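Sulfurtransferase (Azotobacter vinelandii, PDB 1E0C) probably transfers sulfane sulfur from thiosulfate to cyanide, as a two-domain rhodanese of a family evolutionarily linked to certain phosphatases. Local coordinates at residues D15-L20 / D124-R129. Residues are numbered along the deposited sequence; the frame is centred on the assembly and turned at random.
Sequences DLQARL and DRPLSR
A Schellman motif closing helix 116-122 turns the chain so that Arg125 and Pro126 meet Gln17, a residue of the short helix 13-17 within the first rhodanese-like domain. Asp124, with its positive phi, is the C-prime residue of that motif, and the extended loop beyond it runs past helix 13-17. The contact illustrates how one glutamine side chain can bridge a helix and a surface loop. CG of Gln17 lies anti to the backbone N (chi1 -172°), and the extended chain carries the amide across to the loop. There OE1 accepts a hydrogen bond from Arg125 NH1 at 2.9 Å, moderately bent at 149°. The oxygen sits at the guanidinium edge, near its plane, yet the donor stands well above the amide carbonyl plane, off the lone pairs, and the two flat groups are turned nearly perpendicular, 82° apart. The same OE1 lies over the arginine's aliphatic chain, 3.2 Å from Arg125 CG, so one oxygen meets both the stem and the end of this residue. Pro126 comes from the opposite direction: its CD is 3.3 Å from Gln17 OE1, and its CG approaches Gln17 NE2 at 3.9 Å, setting the pyrrolidine ring against the amide. The guanidinium has a stronger partner in Glu123, whose OE1 forms a salt bridge with Arg125 NE; this pairing probably limits rotation of the group that Gln17 engages. Trp120, on helix 116-122, touches the side chains of both Gln17 and Arg125, and its NE1 is hydrogen-bonded to Pro126 O. Arg125 also rests on Pro13 and Ala14 of helix 13-17, while the buried Leu16 packs on Trp120 and on Leu25 and Leu27 of strand 25-29 in the five-stranded parallel sheet.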
loop_
_atom_site.group_PDB
_atom_site.type_symbol
_atom_site.label_atom_id
_atom_site.label_comp_id
_atom_site.label_asym_id
_atom_site.label_seq_id
_atom_site.Cartn_x
_atom_site.Cartn_y
_atom_site.Cartn_z
ATOM N N ASP A 15 15.531 13.236 1.649
ATOM C CA ASP A 15 14.985 13.422 2.989
ATOM C C ASP A 15 15.313 12.215 3.877
ATOM O O ASP A 15 15.605 12.367 5.058
ATOM C CB ASP A 15 13.458 13.561 2.942
ATOM C CG ASP A 15 12.997 14.718 2.078
ATOM O OD1 ASP A 15 13.621 15.796 2.160
ATOM O OD2 ASP A 15 12.006 14.535 1.344
ATOM N N LEU A 16 15.178 11.025 3.294
ATOM C CA LEU A 16 15.473 9.801 4.034
ATOM C C LEU A 16 16.962 9.684 4.325
ATOM O O LEU A 16 17.334 9.393 5.466
ATOM C CB LEU A 16 14.973 8.565 3.292
ATOM C CG LEU A 16 15.335 7.213 3.941
ATOM C CD1 LEU A 16 14.785 7.126 5.351
ATOM C CD2 LEU A 16 14.823 6.081 3.062
ATOM N N GLN A 17 17.812 9.949 3.337
ATOM C CA GLN A 17 19.252 9.824 3.565
ATOM C C GLN A 17 19.750 10.670 4.717
ATOM O O GLN A 17 20.582 10.230 5.519
ATOM C CB GLN A 17 20.069 10.081 2.299
ATOM C CG GLN A 17 21.555 9.767 2.503
ATOM C CD GLN A 17 22.354 9.722 1.229
ATOM O OE1 GLN A 17 21.863 9.333 0.170
ATOM N NE2 GLN A 17 23.641 10.080 1.314
ATOM N N ALA A 18 19.226 11.877 4.879
ATOM C CA ALA A 18 19.618 12.788 5.939
ATOM C C ALA A 18 19.185 12.287 7.313
ATOM O O ALA A 18 19.613 12.815 8.337
ATOM C CB ALA A 18 18.958 14.152 5.693
ATOM N N ARG A 19 18.241 11.348 7.339
ATOM C CA ARG A 19 17.622 10.910 8.580
ATOM C C ARG A 19 17.794 9.418 8.839
ATOM O O ARG A 19 17.135 8.897 9.746
ATOM C CB ARG A 19 16.116 11.247 8.539
ATOM C CG ARG A 19 15.823 12.746 8.561
ATOM C CD ARG A 19 14.350 13.029 8.301
ATOM N NE ARG A 19 14.044 14.457 8.346
ATOM C CZ ARG A 19 14.310 15.313 7.363
ATOM N NH1 ARG A 19 14.881 14.910 6.235
ATOM N NH2 ARG A 19 14.029 16.602 7.511
ATOM N N LEU A 20 18.720 8.750 8.164
ATOM C CA LEU A 20 18.906 7.312 8.309
ATOM C C LEU A 20 19.240 6.864 9.724
ATOM O O LEU A 20 18.972 5.709 10.086
ATOM C CB LEU A 20 20.001 6.796 7.369
ATOM C CG LEU A 20 19.622 6.658 5.891
ATOM C CD1 LEU A 20 20.840 6.281 5.064
ATOM C CD2 LEU A 20 18.496 5.644 5.717
ATOM N N ASP A 124 22.050 6.937 -7.024
ATOM C CA ASP A 124 23.258 6.274 -6.555
ATOM C C ASP A 124 23.484 6.471 -5.065
ATOM O O ASP A 124 24.583 6.811 -4.619
ATOM C CB ASP A 124 24.472 6.751 -7.351
ATOM C CG ASP A 124 25.702 5.898 -7.101
ATOM O OD1 ASP A 124 25.540 4.696 -6.801
ATOM O OD2 ASP A 124 26.825 6.436 -7.192
ATOM N N ARG A 125 22.442 6.253 -4.263
ATOM C CA ARG A 125 22.573 6.448 -2.818
ATOM C C ARG A 125 23.119 5.201 -2.149
ATOM O O ARG A 125 23.249 4.153 -2.793
ATOM C CB ARG A 125 21.264 6.965 -2.234
ATOM C CG ARG A 125 20.941 8.367 -2.786
ATOM C CD ARG A 125 19.550 8.822 -2.395
ATOM N NE ARG A 125 19.250 10.153 -2.915
ATOM C CZ ARG A 125 19.603 11.298 -2.349
ATOM N NH1 ARG A 125 20.267 11.312 -1.203
ATOM N NH2 ARG A 125 19.282 12.456 -2.936
ATOM N N PRO A 126 23.614 5.343 -0.931
ATOM C CA PRO A 126 24.334 4.259 -0.275
ATOM C C PRO A 126 23.479 3.011 -0.113
ATOM O O PRO A 126 22.273 3.102 0.116
ATOM C CB PRO A 126 24.734 4.829 1.074
ATOM C CG PRO A 126 24.596 6.301 0.966
ATOM C CD PRO A 126 23.547 6.554 -0.087
ATOM N N LEU A 127 24.121 1.854 -0.233
ATOM C CA LEU A 127 23.453 0.577 0.003
ATOM C C LEU A 127 24.155 -0.170 1.139
ATOM O O LEU A 127 25.338 0.040 1.406
ATOM C CB LEU A 127 23.448 -0.282 -1.255
ATOM C CG LEU A 127 22.579 0.226 -2.414
ATOM C CD1 LEU A 127 22.718 -0.688 -3.620
ATOM C CD2 LEU A 127 21.122 0.320 -1.975
ATOM N N SER A 128 23.412 -1.066 1.768
ATOM C CA SER A 128 23.967 -1.912 2.823
ATOM C C SER A 128 23.571 -3.365 2.590
ATOM O O SER A 128 22.489 -3.649 2.080
ATOM C CB SER A 128 23.495 -1.437 4.188
ATOM O OG SER A 128 23.931 -2.297 5.234
ATOM N N ARG A 129 24.477 -4.286 2.937
ATOM C CA ARG A 129 24.132 -5.706 2.863
ATOM C C ARG A 129 24.044 -6.283 4.277
ATOM O O ARG A 129 23.866 -7.481 4.478
ATOM C CB ARG A 129 25.150 -6.452 2.007
ATOM C CG ARG A 129 25.215 -5.934 0.576
ATOM C CD ARG A 129 26.123 -6.797 -0.288
ATOM N NE ARG A 129 25.589 -8.148 -0.404
ATOM C CZ ARG A 129 26.160 -9.146 -1.061
ATOM N NH1 ARG A 129 27.304 -8.960 -1.704
ATOM N NH2 ARG A 129 25.567 -10.335 -1.086
#